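Amino acid adenylation domain-containing protein (Bacillus stratosphericus LAMA 585, PDB 6ULY) probably selects an alpha-keto acid and activates it with ATP as an acyl adenylate, as the adenylation domain of a nonribosomal depsipeptide synthetase. Local coordinates at residues Q50-R55 and P155-E160; S76-M81 and R243-D248; S293-M298 and H320-D325; I390-V395 and V410-P415; S486-C491 and D501-F506. All blocks are in the same frame, centred on the assembly; numbering follows the deposited sequence.

Contact 1. Residues Q50-R55 and P155-E160; sequences QGDAER and PMLTLE. With SO4 (sulfate ion), chain G.
Arg55 meets Leu159 through a hydrogen bond from Arg55 NH1 to Leu159 O, 3.3 Å long. The bond is nearly straight, 169° at the hydrogen, and lies in both the carbonyl plane and the guanidinium plane. Arg55 NH1 also binds O2 of a sulfate at 2.7 Å. O4 of that sulfate takes weak bonds from NH1 and NH2. The ion probably comes from the crystallisation liquor, and Arg161 N also holds it.

The aliphatic part of Arg55 packs on backbone oxygens. Arg55 CG sits 3.2 Å from Leu159 O, and Arg55 CD lies 3.1 Å from Leu157 O. The chain is extended from CG to NE (chi2 -173°), which carries the guanidinium past these carbonyls to the sulfate.

The apolar part is small. Leu157 CD2 reaches Asp52, 3.6 Å from Asp52 CB. Asp52 OD2 is bonded elsewhere, to Gln44.

This is a surface contact of the AMP-binding fold. It fastens the loop after strand 150-152 to helix 46-62. Met156 and Leu157 also pack on Val56 of that helix, while Asp52 and Ala53 face helix 78-91 through Thr83 and Trp86.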
# COMPACT_ATOMS: atom_id res chain seq x y z
N GLN A 50 -15.33 -36.91 -7.25
CA GLN A 50 -14.93 -36.92 -8.66
C GLN A 50 -16.15 -36.84 -9.57
O GLN A 50 -16.18 -36.04 -10.52
CB GLN A 50 -14.12 -38.18 -8.95
CG GLN A 50 -13.44 -38.17 -10.32
CD GLN A 50 -12.62 -39.42 -10.56
OE1 GLN A 50 -12.88 -40.48 -9.98
NE2 GLN A 50 -11.61 -39.30 -11.42
N GLY A 51 -17.17 -37.66 -9.30
CA GLY A 51 -18.39 -37.59 -10.09
C GLY A 51 -19.12 -36.28 -9.92
O GLY A 51 -19.56 -35.67 -10.90
N ASP A 52 -19.26 -35.82 -8.67
CA ASP A 52 -19.85 -34.50 -8.44
C ASP A 52 -19.10 -33.42 -9.20
O ASP A 52 -19.71 -32.56 -9.84
CB ASP A 52 -19.87 -34.19 -6.95
CG ASP A 52 -20.89 -35.04 -6.20
OD1 ASP A 52 -21.88 -35.44 -6.84
OD2 ASP A 52 -20.70 -35.29 -4.99
N ALA A 53 -17.76 -33.46 -9.16
CA ALA A 53 -16.98 -32.47 -9.90
C ALA A 53 -17.23 -32.58 -11.39
O ALA A 53 -17.27 -31.57 -12.10
CB ALA A 53 -15.49 -32.64 -9.59
N GLU A 54 -17.41 -33.80 -11.89
CA GLU A 54 -17.71 -33.99 -13.31
C GLU A 54 -19.09 -33.46 -13.65
O GLU A 54 -19.30 -32.93 -14.75
CB GLU A 54 -17.57 -35.47 -13.68
CG GLU A 54 -16.13 -35.94 -13.79
CD GLU A 54 -16.00 -37.45 -13.79
OE1 GLU A 54 -14.87 -37.95 -13.97
OE2 GLU A 54 -17.03 -38.15 -13.62
N ARG A 55 -20.05 -33.59 -12.74
CA ARG A 55 -21.38 -33.02 -12.97
C ARG A 55 -21.29 -31.50 -13.05
O ARG A 55 -21.77 -30.88 -14.00
CB ARG A 55 -22.35 -33.46 -11.88
CG ARG A 55 -22.57 -34.97 -11.82
CD ARG A 55 -23.67 -35.35 -10.83
NE ARG A 55 -23.52 -36.73 -10.36
CZ ARG A 55 -23.84 -37.81 -11.07
NH1 ARG A 55 -24.34 -37.68 -12.29
NH2 ARG A 55 -23.66 -39.02 -10.56
N PRO A 155 -27.50 -26.45 -8.44
CA PRO A 155 -28.19 -26.85 -9.68
C PRO A 155 -27.35 -27.71 -10.61
O PRO A 155 -27.89 -28.58 -11.30
CB PRO A 155 -28.53 -25.50 -10.33
CG PRO A 155 -28.58 -24.53 -9.21
CD PRO A 155 -27.55 -25.00 -8.22
N MET A 156 -26.03 -27.50 -10.65
CA MET A 156 -25.18 -28.28 -11.54
C MET A 156 -25.00 -29.71 -11.04
O MET A 156 -24.74 -30.61 -11.84
CB MET A 156 -23.81 -27.61 -11.69
CG MET A 156 -23.88 -26.18 -12.20
SD MET A 156 -22.27 -25.36 -12.29
CE MET A 156 -22.76 -23.71 -12.78
N LEU A 157 -25.15 -29.93 -9.73
CA LEU A 157 -24.98 -31.27 -9.18
C LEU A 157 -26.00 -32.26 -9.72
O LEU A 157 -25.83 -33.47 -9.53
CB LEU A 157 -25.06 -31.24 -7.65
CG LEU A 157 -23.77 -30.96 -6.89
CD1 LEU A 157 -24.03 -31.00 -5.39
CD2 LEU A 157 -22.67 -31.95 -7.25
N THR A 158 -27.05 -31.78 -10.39
CA THR A 158 -28.09 -32.65 -10.94
C THR A 158 -27.87 -32.92 -12.42
O THR A 158 -28.80 -33.35 -13.11
CB THR A 158 -29.47 -32.03 -10.71
OG1 THR A 158 -29.69 -30.99 -11.67
CG2 THR A 158 -29.58 -31.45 -9.31
N LEU A 159 -26.66 -32.69 -12.92
CA LEU A 159 -26.37 -32.86 -14.34
C LEU A 159 -25.64 -34.17 -14.59
O LEU A 159 -25.17 -34.84 -13.66
CB LEU A 159 -25.55 -31.68 -14.86
CG LEU A 159 -26.23 -30.32 -14.81
CD1 LEU A 159 -25.29 -29.25 -15.36
CD2 LEU A 159 -27.54 -30.35 -15.58
N GLU A 160 -25.57 -34.54 -15.86
CA GLU A 160 -24.76 -35.68 -16.28
C GLU A 160 -23.29 -35.39 -16.04
O GLU A 160 -22.83 -34.24 -16.12
CB GLU A 160 -24.99 -35.97 -17.76
CG GLU A 160 -25.43 -37.39 -18.06
CD GLU A 160 -25.42 -37.71 -19.55
OE1 GLU A 160 -24.39 -37.42 -20.21
OE2 GLU A 160 -26.43 -38.23 -20.05
S SO4 G . -24.21 -39.87 -14.76
O1 SO4 G . -22.97 -39.27 -15.12
O2 SO4 G . -25.20 -38.84 -14.58
O3 SO4 G . -24.63 -40.72 -15.86
O4 SO4 G . -24.04 -40.63 -13.53

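Contact 2. Residues S76-M81 and R243-D248; sequences SSNHAM and RARTDD. With SO4 (sulfate ion), chain D.
Ser76 meets Arg245 through its backbone. Its carbonyl oxygen lies over one face of the guanidinium, offset toward the rim. Ser76 O is 3.2 Å from Arg245 NH1, but the angle is too poor for a hydrogen bond.

Ser77 comes next, with its CA over that same face. It is the N-cap of helix 78-91: Ser77 OG accepts from Ala80 N at 3.0 Å, almost straight at 176°. OG also meets O1 of a sulfate, probably from the crystallisation liquor. The N-H groups of Asn78 and His79 point at this ion too, His79 N to sulfate O3 at 2.8 Å. Arg245 completes the site from the other segment. Arg245 NE binds sulfate O2 at 3.0 Å and Arg245 NH2 binds O1 at 3.0 Å. The anion thus sits at a helix N-terminus, where the helix dipole would probably favour it.

The Asn78 amide bridges to two residues. Asn78 ND2 gives a weak bond to Ala244 O at 3.0 Å, and Asn78 OD1 takes a weak one from Arg243 NH2 at 3.3 Å. Bends at chi2 (-66°) and chi3 fold the Arg243 guanidinium back beside this amide, the planes 83° apart. Arg243 NH2 has a stronger partner in Met219 O.

The contact joins the start of helix 78-91 to the turn between strand 240-243 and helix 246-251. Tyr34 of strand 31-35 packs on both Asn78 and Arg243.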
# COMPACT_ATOMS: atom_id res chain seq x y z
N SER A 76 -20.43 -19.92 0.50
CA SER A 76 -20.63 -20.15 1.92
C SER A 76 -20.63 -21.63 2.28
O SER A 76 -20.42 -21.97 3.45
CB SER A 76 -21.96 -19.53 2.39
OG SER A 76 -23.05 -20.10 1.69
N SER A 77 -20.84 -22.51 1.31
CA SER A 77 -20.91 -23.94 1.54
C SER A 77 -19.58 -24.59 1.19
O SER A 77 -19.10 -24.46 0.06
CB SER A 77 -22.03 -24.57 0.72
OG SER A 77 -21.81 -25.96 0.56
N ASN A 78 -19.00 -25.32 2.15
CA ASN A 78 -17.80 -26.10 1.87
C ASN A 78 -18.07 -27.15 0.80
O ASN A 78 -17.25 -27.35 -0.10
CB ASN A 78 -17.31 -26.78 3.15
CG ASN A 78 -16.70 -25.80 4.13
OD1 ASN A 78 -16.05 -24.83 3.73
ND2 ASN A 78 -16.91 -26.03 5.42
N HIS A 79 -19.22 -27.83 0.87
CA HIS A 79 -19.54 -28.86 -0.10
C HIS A 79 -19.53 -28.30 -1.52
O HIS A 79 -18.90 -28.87 -2.42
CB HIS A 79 -20.90 -29.47 0.22
CG HIS A 79 -21.39 -30.44 -0.81
ND1 HIS A 79 -21.11 -31.79 -0.76
CD2 HIS A 79 -22.15 -30.26 -1.92
CE1 HIS A 79 -21.67 -32.39 -1.79
NE2 HIS A 79 -22.31 -31.49 -2.51
N ALA A 80 -20.23 -27.19 -1.74
CA ALA A 80 -20.28 -26.61 -3.07
C ALA A 80 -18.91 -26.10 -3.52
O ALA A 80 -18.56 -26.20 -4.70
CB ALA A 80 -21.31 -25.48 -3.11
N MET A 81 -18.11 -25.55 -2.59
CA MET A 81 -16.83 -24.96 -2.97
C MET A 81 -15.81 -26.04 -3.32
O MET A 81 -15.12 -25.95 -4.34
CB MET A 81 -16.30 -24.07 -1.85
CG MET A 81 -14.88 -23.55 -2.10
SD MET A 81 -14.52 -22.02 -1.22
CE MET A 81 -15.06 -22.42 0.43
N ARG A 243 -14.85 -31.28 7.14
CA ARG A 243 -14.95 -29.84 6.93
C ARG A 243 -16.08 -29.28 7.77
O ARG A 243 -17.20 -29.81 7.76
CB ARG A 243 -15.17 -29.52 5.45
CG ARG A 243 -13.91 -29.62 4.58
CD ARG A 243 -12.87 -28.56 4.94
NE ARG A 243 -13.46 -27.25 5.19
CZ ARG A 243 -12.77 -26.15 5.46
NH1 ARG A 243 -11.44 -26.18 5.51
NH2 ARG A 243 -13.41 -25.01 5.68
N ALA A 244 -15.79 -28.21 8.51
CA ALA A 244 -16.79 -27.46 9.25
C ALA A 244 -16.81 -26.02 8.75
O ALA A 244 -15.84 -25.53 8.16
CB ALA A 244 -16.51 -27.49 10.76
N ARG A 245 -17.93 -25.35 8.99
CA ARG A 245 -18.06 -23.95 8.60
C ARG A 245 -17.33 -23.06 9.61
O ARG A 245 -17.43 -23.26 10.82
CB ARG A 245 -19.52 -23.54 8.50
CG ARG A 245 -20.27 -24.25 7.38
CD ARG A 245 -21.29 -23.32 6.73
NE ARG A 245 -22.07 -24.00 5.70
CZ ARG A 245 -22.98 -23.41 4.93
NH1 ARG A 245 -23.23 -22.12 5.06
NH2 ARG A 245 -23.65 -24.12 4.02
N THR A 246 -16.59 -22.09 9.08
CA THR A 246 -15.87 -21.16 9.94
C THR A 246 -16.81 -20.43 10.89
O THR A 246 -16.51 -20.26 12.08
CB THR A 246 -15.10 -20.15 9.09
OG1 THR A 246 -14.38 -20.84 8.06
CG2 THR A 246 -14.12 -19.35 9.95
N ASP A 247 -17.97 -20.00 10.38
CA ASP A 247 -18.93 -19.29 11.22
C ASP A 247 -19.29 -20.11 12.45
O ASP A 247 -19.42 -19.56 13.55
CB ASP A 247 -20.18 -18.96 10.41
CG ASP A 247 -19.86 -18.26 9.10
OD1 ASP A 247 -19.13 -18.85 8.27
OD2 ASP A 247 -20.34 -17.13 8.90
N ASP A 248 -19.46 -21.43 12.29
CA ASP A 248 -19.88 -22.26 13.41
C ASP A 248 -18.83 -22.30 14.51
O ASP A 248 -19.18 -22.43 15.69
CB ASP A 248 -20.20 -23.68 12.94
CG ASP A 248 -21.32 -23.72 11.91
OD1 ASP A 248 -21.32 -24.64 11.06
OD2 ASP A 248 -22.18 -22.82 11.93
S SO4 D . -21.56 -27.29 3.81
O1 SO4 D . -22.44 -26.64 2.88
O2 SO4 D . -20.69 -26.33 4.44
O3 SO4 D . -20.77 -28.26 3.11
O4 SO4 D . -22.31 -27.96 4.83

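Contact 3. Residues S293-M298 and H320-D325; sequences SAMTCM and HGLKGD. With SO4 (sulfate ion), chain E.
Lys323 folds back at chi3 (-81°) and chi4 (-67°), and this bend brings its NZ to the carbonyl oxygen of Ser293. Leu322 has CG opposite its backbone N (chi1 -170°), which swings CD1 across to the methionines of 293-298.

The Lys323 NZ to Ser293 O bond is short, 2.6 Å. The donor is tilted from the carbonyl plane. A water helps to tie the two segments. It lies 2.7 Å from Met295 O, to which it probably donates. It accepts from Lys323 N at 2.8 Å and more distantly from Lys323 NZ. The lysine is therefore held at both its backbone and its ammonium end.

The two segments lead into neighbouring parallel strands, 297-301 and 327-333, of a mixed sheet in the AMP-binding fold. Helix 307-317 crosses between them, giving a beta-alpha-beta connection. The contact lies where the chain enters each strand.

Leu322 CD1 is the apolar link. Leu322 CD1 lies 3.7 Å from Met295 CG, the two side chains side by side. Met298 SD meets Leu322 CD1 at 3.8 Å. Met260 and Phe313 close in on this group from helices 255-262 and 307-317. At the outer end, Ser293 CA makes a CA-H...O contact of 3.2 Å with Gly321 O. Gly321 has a positive phi, a backbone shape that suits glycine. Gly324 N binds a sulfate, probably from the crystallisation liquor.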
# COMPACT_ATOMS: atom_id res chain seq x y z
N SER A 293 -7.87 -38.12 22.58
CA SER A 293 -6.70 -38.98 22.59
C SER A 293 -6.22 -39.33 21.19
O SER A 293 -5.06 -39.74 21.03
CB SER A 293 -7.01 -40.27 23.36
OG SER A 293 -8.10 -40.97 22.79
N ALA A 294 -7.07 -39.17 20.17
CA ALA A 294 -6.67 -39.45 18.80
C ALA A 294 -5.89 -38.30 18.16
O ALA A 294 -5.17 -38.53 17.18
CB ALA A 294 -7.89 -39.76 17.94
N MET A 295 -6.02 -37.08 18.69
CA MET A 295 -5.37 -35.92 18.10
C MET A 295 -3.86 -36.03 18.25
O MET A 295 -3.34 -36.15 19.36
CB MET A 295 -5.88 -34.64 18.75
CG MET A 295 -5.21 -33.35 18.26
SD MET A 295 -5.32 -33.09 16.47
CE MET A 295 -7.08 -33.26 16.19
N THR A 296 -3.14 -35.97 17.12
CA THR A 296 -1.69 -36.00 17.13
C THR A 296 -1.04 -34.74 16.57
O THR A 296 0.14 -34.50 16.85
CB THR A 296 -1.17 -37.20 16.32
OG1 THR A 296 -1.63 -37.11 14.96
CG2 THR A 296 -1.67 -38.51 16.93
N CYS A 297 -1.77 -33.92 15.82
CA CYS A 297 -1.18 -32.80 15.09
C CYS A 297 -2.15 -31.62 15.12
O CYS A 297 -3.14 -31.60 14.39
CB CYS A 297 -0.86 -33.22 13.65
SG CYS A 297 -0.37 -31.86 12.57
N MET A 298 -1.84 -30.62 15.94
CA MET A 298 -2.59 -29.37 15.98
C MET A 298 -1.66 -28.27 15.48
O MET A 298 -0.89 -27.68 16.24
CB MET A 298 -3.10 -29.06 17.38
CG MET A 298 -3.96 -30.14 17.99
SD MET A 298 -4.92 -29.50 19.38
CE MET A 298 -6.24 -28.67 18.49
N HIS A 320 -8.65 -33.93 29.16
CA HIS A 320 -9.51 -34.49 28.13
C HIS A 320 -8.76 -35.38 27.14
O HIS A 320 -9.31 -35.73 26.09
CB HIS A 320 -10.24 -33.36 27.39
CG HIS A 320 -11.08 -32.50 28.28
ND1 HIS A 320 -12.35 -32.86 28.68
CD2 HIS A 320 -10.83 -31.30 28.84
CE1 HIS A 320 -12.84 -31.91 29.46
NE2 HIS A 320 -11.94 -30.95 29.57
N GLY A 321 -7.52 -35.75 27.45
CA GLY A 321 -6.78 -36.68 26.63
C GLY A 321 -5.95 -36.08 25.52
O GLY A 321 -5.49 -36.82 24.64
N LEU A 322 -5.72 -34.77 25.53
CA LEU A 322 -4.86 -34.16 24.52
C LEU A 322 -3.40 -34.32 24.94
O LEU A 322 -2.99 -33.78 25.97
CB LEU A 322 -5.20 -32.68 24.33
CG LEU A 322 -4.51 -32.04 23.11
CD1 LEU A 322 -5.20 -32.46 21.82
CD2 LEU A 322 -4.47 -30.52 23.24
N LYS A 323 -2.63 -35.06 24.15
CA LYS A 323 -1.21 -35.20 24.43
C LYS A 323 -0.54 -33.84 24.34
O LYS A 323 -0.93 -32.98 23.56
CB LYS A 323 -0.57 -36.19 23.46
CG LYS A 323 -0.83 -37.65 23.80
CD LYS A 323 -0.39 -38.58 22.67
CE LYS A 323 -1.43 -38.66 21.56
NZ LYS A 323 -2.70 -39.31 22.01
N GLY A 324 0.49 -33.66 25.17
CA GLY A 324 1.15 -32.38 25.32
C GLY A 324 2.12 -32.00 24.22
O GLY A 324 2.80 -30.98 24.34
N ASP A 325 2.21 -32.79 23.15
CA ASP A 325 3.16 -32.55 22.06
C ASP A 325 2.46 -32.44 20.71
O ASP A 325 3.12 -32.55 19.67
CB ASP A 325 4.22 -33.66 22.02
CG ASP A 325 3.64 -35.01 21.62
OD1 ASP A 325 2.41 -35.20 21.73
OD2 ASP A 325 4.41 -35.88 21.19
S SO4 E . 1.30 -36.81 27.94
O1 SO4 E . 2.60 -37.39 27.78
O2 SO4 E . 1.38 -35.41 27.69
O3 SO4 E . 0.39 -37.41 27.01
O4 SO4 E . 0.83 -37.04 29.27
O HOH W 1 -3.78 -36.42 22.04

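Contact 4. Residues I390-V395 and V410-P415; sequences ITIRIV and VQIKGP
Strands 391-395 and 410-413 run antiparallel, their axes 4.8 Å apart at closest and 152° between directions, with Thr391-Lys413 and Arg393-Gln411 as hydrogen-bonded pairs and Ile392-Ile412 and Ile394-Val410 as non-hydrogen-bonded pairs.

Arg393 and Gln411 lie side by side on one face. Gln411 OE1 takes two bonds, from Arg393 NE at 2.6 Å and from Arg393 NH2 at 2.8 Å. OE1 lies in the guanidinium plane. NH2 meets it on a lone pair, while NE is tilted from the carbonyl plane. Arg393 CG sits between N and the carbonyl carbon (chi1 74°), and the rest of the chain is extended, which brings the guanidinium edge alongside the Gln411 amide, the two planes 26° apart. The two bonds fix the amide, whose NE2 donates to His439. Trp437 makes a cation-pi contact with Arg393. Near Thr391, a water bridges its OG1 to Lys413 O.

The pair belongs to a five-stranded antiparallel sheet in the AMP-binding region, between strands 3-5 and 438-447.

The other face is aliphatic. Ile392 CG1 touches Ile412 CD1 at 3.6 Å, and the side chains point the same way. Val410 meets two isoleucines with separate branches: Val410 CG2 lies 3.6 Å from Ile394 CD1, and Val410 CG1 lies 3.8 Å from Ile392 CG2. Ile390 CG2 reaches Ile412 CG2 beyond the strand start. Leu451 of strand 450-456 covers Ile392, Ile394 and Val410. The Val410 side chain is about 8 Å from the bound keto acyl adenylate.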
# COMPACT_ATOMS: atom_id res chain seq x y z
N ILE A 390 12.76 -26.58 0.54
CA ILE A 390 12.75 -25.16 0.86
C ILE A 390 14.10 -24.77 1.45
O ILE A 390 14.66 -25.50 2.28
CB ILE A 390 11.60 -24.81 1.82
CG1 ILE A 390 10.24 -25.08 1.18
CG2 ILE A 390 11.72 -23.37 2.29
CD1 ILE A 390 9.82 -24.06 0.16
N THR A 391 14.61 -23.62 1.03
CA THR A 391 15.75 -22.98 1.68
C THR A 391 15.28 -21.65 2.24
O THR A 391 14.59 -20.89 1.55
CB THR A 391 16.92 -22.77 0.72
OG1 THR A 391 17.19 -23.99 0.01
CG2 THR A 391 18.16 -22.38 1.49
N ILE A 392 15.63 -21.38 3.49
CA ILE A 392 15.34 -20.10 4.13
C ILE A 392 16.66 -19.41 4.42
O ILE A 392 17.66 -20.07 4.73
CB ILE A 392 14.53 -20.28 5.43
CG1 ILE A 392 13.32 -21.18 5.17
CG2 ILE A 392 14.11 -18.92 5.97
CD1 ILE A 392 12.46 -21.40 6.37
N ARG A 393 16.67 -18.09 4.32
CA ARG A 393 17.82 -17.31 4.74
C ARG A 393 17.33 -16.01 5.37
O ARG A 393 16.20 -15.57 5.14
CB ARG A 393 18.78 -17.02 3.58
CG ARG A 393 18.31 -15.97 2.59
CD ARG A 393 19.42 -15.60 1.61
NE ARG A 393 19.03 -14.54 0.69
CZ ARG A 393 19.81 -14.05 -0.27
NH1 ARG A 393 21.04 -14.52 -0.44
NH2 ARG A 393 19.36 -13.08 -1.05
N ILE A 394 18.19 -15.43 6.19
CA ILE A 394 17.94 -14.17 6.87
C ILE A 394 19.00 -13.18 6.40
O ILE A 394 20.20 -13.47 6.47
CB ILE A 394 17.99 -14.33 8.40
CG1 ILE A 394 17.16 -15.54 8.85
CG2 ILE A 394 17.53 -13.06 9.08
CD1 ILE A 394 15.66 -15.40 8.64
N VAL A 395 18.56 -12.01 5.91
CA VAL A 395 19.45 -11.01 5.35
C VAL A 395 19.19 -9.66 6.01
O VAL A 395 18.14 -9.43 6.62
CB VAL A 395 19.31 -10.88 3.82
CG1 VAL A 395 19.67 -12.19 3.14
CG2 VAL A 395 17.89 -10.46 3.45
N VAL A 410 13.46 -12.26 6.35
CA VAL A 410 13.30 -13.66 5.98
C VAL A 410 13.08 -13.76 4.48
O VAL A 410 12.25 -13.06 3.91
CB VAL A 410 12.12 -14.30 6.74
CG1 VAL A 410 12.00 -15.78 6.39
CG2 VAL A 410 12.27 -14.11 8.24
N GLN A 411 13.83 -14.66 3.84
CA GLN A 411 13.67 -14.92 2.42
C GLN A 411 13.55 -16.42 2.20
O GLN A 411 14.11 -17.21 2.96
CB GLN A 411 14.85 -14.36 1.60
CG GLN A 411 14.93 -12.84 1.60
CD GLN A 411 15.99 -12.31 0.64
OE1 GLN A 411 16.91 -13.03 0.26
NE2 GLN A 411 15.85 -11.05 0.24
N ILE A 412 12.83 -16.79 1.15
CA ILE A 412 12.50 -18.19 0.89
C ILE A 412 12.88 -18.54 -0.53
O ILE A 412 12.53 -17.82 -1.48
CB ILE A 412 10.99 -18.46 1.10
CG1 ILE A 412 10.54 -18.01 2.49
CG2 ILE A 412 10.70 -19.93 0.89
CD1 ILE A 412 11.20 -18.76 3.62
N LYS A 413 13.58 -19.66 -0.69
CA LYS A 413 13.84 -20.24 -2.00
C LYS A 413 13.30 -21.66 -2.02
O LYS A 413 13.48 -22.42 -1.06
CB LYS A 413 15.34 -20.26 -2.31
CG LYS A 413 15.67 -20.68 -3.75
CD LYS A 413 17.09 -21.23 -3.90
CE LYS A 413 18.12 -20.37 -3.20
NZ LYS A 413 19.52 -20.78 -3.57
N GLY A 414 12.63 -22.03 -3.11
CA GLY A 414 12.15 -23.38 -3.25
C GLY A 414 11.20 -23.56 -4.41
O GLY A 414 10.92 -22.63 -5.18
N PRO A 415 10.66 -24.77 -4.54
CA PRO A 415 9.75 -25.08 -5.65
C PRO A 415 8.29 -24.77 -5.39
O PRO A 415 7.46 -25.06 -6.26
CB PRO A 415 9.96 -26.59 -5.81
CG PRO A 415 10.20 -27.06 -4.40
CD PRO A 415 10.95 -25.95 -3.71
O HOH W 2 15.73 -24.56 -1.96

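Contact 5. Residues S486-C491 and D501-F506; sequences SFVAAC and DELILF
A beta hairpin joins strands 483-491 and 502-509, and this contact is the pairing of its two arms. Their axes come within 4.5 Å. Phe487 with Phe506 and Ala489 with Ile504 are hydrogen-bonded pairs. Phe506 N to Phe487 O is 2.8 Å, and Ile504 N to Ala489 O is 3.0 Å. Toward the hairpin turn, Glu502 N to Cys491 O is weak at 3.3 Å.

On one face the two phenylalanines stand side by side. Phe506 CD2 comes to the edge of the Phe487 ring, 4.1 Å from Phe487 CD2. Phe487 O lies at the edge of the Phe506 ring. Trp564 also meets Phe487, with its ring nearly perpendicular.

The hairpin forms two strands of a three-stranded sheet, with strand 539-543 next to 502-509. This sheet lies in the smaller C-terminal part of the chain. Adenylation enzymes of the ANL family have a mobile C-terminal domain there.

Farther along the phenylalanine face, Cys491 CB packs 3.6 Å from Ile504 CD1. Cys491 SG forms a disulfide with Cys491 of the second subunit, so the hairpin also lies at the subunit interface.

Val488 works on the opposite face. Its chi1 of 63° for CG1 leaves CG2 anti to the backbone N, and Val488 CG2 meets Leu503 CD1 at 3.7 Å. Val488 CB meets Leu505 CD2 at 3.6 Å. Leu505 CD1 also touches Ser486 CB. Ile473 of helix 470-477 covers Val488 and Leu505.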
# COMPACT_ATOMS: atom_id res chain seq x y z
N SER A 486 3.37 -0.79 29.77
CA SER A 486 3.19 0.02 28.54
C SER A 486 3.17 -0.90 27.31
O SER A 486 3.71 -2.01 27.36
CB SER A 486 4.29 1.05 28.43
OG SER A 486 5.57 0.43 28.40
N PHE A 487 2.55 -0.42 26.24
CA PHE A 487 2.50 -1.12 24.93
C PHE A 487 2.47 -0.04 23.85
O PHE A 487 1.54 0.79 23.83
CB PHE A 487 1.31 -2.08 24.88
CG PHE A 487 1.17 -2.90 23.61
CD1 PHE A 487 1.90 -4.07 23.43
CD2 PHE A 487 0.30 -2.51 22.61
CE1 PHE A 487 1.77 -4.82 22.27
CE2 PHE A 487 0.17 -3.26 21.45
CZ PHE A 487 0.90 -4.42 21.28
N VAL A 488 3.48 -0.04 22.99
CA VAL A 488 3.59 0.93 21.86
C VAL A 488 3.22 0.22 20.54
O VAL A 488 3.68 -0.90 20.31
CB VAL A 488 5.00 1.56 21.83
CG1 VAL A 488 6.09 0.54 21.58
CG2 VAL A 488 5.07 2.70 20.81
N ALA A 489 2.36 0.83 19.73
CA ALA A 489 2.17 0.48 18.31
C ALA A 489 2.47 1.73 17.49
O ALA A 489 2.01 2.81 17.89
CB ALA A 489 0.77 -0.04 18.06
N ALA A 490 3.26 1.62 16.43
CA ALA A 490 3.46 2.74 15.48
C ALA A 490 2.11 3.02 14.82
O ALA A 490 1.18 2.18 15.00
CB ALA A 490 4.54 2.42 14.48
N CYS A 491 1.93 4.15 14.13
CA CYS A 491 0.64 4.52 13.50
C CYS A 491 0.79 5.59 12.41
O CYS A 491 1.00 6.76 12.77
CB CYS A 491 -0.34 5.07 14.54
SG CYS A 491 -1.96 4.26 14.51
N ASP A 501 4.24 10.72 11.49
CA ASP A 501 4.54 9.29 11.74
C ASP A 501 4.52 9.23 13.27
O ASP A 501 5.54 9.64 13.87
CB ASP A 501 5.87 8.86 11.12
CG ASP A 501 5.72 8.22 9.75
OD1 ASP A 501 4.57 8.04 9.31
OD2 ASP A 501 6.76 7.90 9.14
N GLU A 502 3.44 8.75 13.89
CA GLU A 502 3.28 8.81 15.36
C GLU A 502 3.14 7.42 15.99
O GLU A 502 2.50 6.54 15.39
CB GLU A 502 2.05 9.65 15.72
CG GLU A 502 2.16 11.10 15.29
CD GLU A 502 2.61 12.05 16.39
OE1 GLU A 502 3.25 13.07 16.06
OE2 GLU A 502 2.32 11.77 17.57
N LEU A 503 3.75 7.28 17.17
CA LEU A 503 3.71 6.08 18.04
C LEU A 503 2.69 6.34 19.16
O LEU A 503 2.80 7.37 19.85
CB LEU A 503 5.12 5.79 18.59
CG LEU A 503 5.69 6.81 19.58
CD1 LEU A 503 5.45 6.38 21.03
CD2 LEU A 503 7.18 7.02 19.34
N ILE A 504 1.66 5.47 19.29
CA ILE A 504 0.58 5.52 20.32
C ILE A 504 1.06 4.64 21.49
O ILE A 504 1.23 3.43 21.26
CB ILE A 504 -0.76 5.02 19.74
CG1 ILE A 504 -0.82 5.20 18.22
CG2 ILE A 504 -1.93 5.68 20.44
CD1 ILE A 504 -0.63 6.63 17.76
N LEU A 505 1.26 5.21 22.68
CA LEU A 505 1.78 4.54 23.89
C LEU A 505 0.60 4.23 24.83
O LEU A 505 0.14 5.14 25.55
CB LEU A 505 2.84 5.47 24.52
CG LEU A 505 3.91 4.83 25.40
CD1 LEU A 505 3.35 4.41 26.75
CD2 LEU A 505 4.57 3.65 24.72
N PHE A 506 0.10 3.00 24.80
CA PHE A 506 -0.88 2.50 25.80
C PHE A 506 -0.15 2.26 27.12
O PHE A 506 1.01 1.81 27.13
CB PHE A 506 -1.55 1.20 25.36
CG PHE A 506 -2.40 1.35 24.12
CD1 PHE A 506 -3.67 1.89 24.20
CD2 PHE A 506 -1.91 0.97 22.87
CE1 PHE A 506 -4.45 2.03 23.05
CE2 PHE A 506 -2.68 1.12 21.73
CZ PHE A 506 -3.95 1.65 21.83

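How the contacts relate
Contacts 1 to 4 belong to the AMP-binding region, and contact 5 comes later in the chain. Contacts 1 and 2 interleave in sequence and touch through Leu157 CD1 and His79 NE2, 3.4 Å apart. Their centres are about 19 Å apart. Helix 78-91 links them, since it starts in contact 2 and packs on contact 1. Contacts 2 and 3 border the same nine-stranded mixed sheet, with centres about 25 Å apart. Contact 4 lies in a separate antiparallel sheet, about 34 Å from contact 2 between centres. Contact 5 is about 31 Å from contact 4 and about 54 Å from contact 1, between centres, consistent with a C-terminal domain set apart from the larger adenylate-binding body.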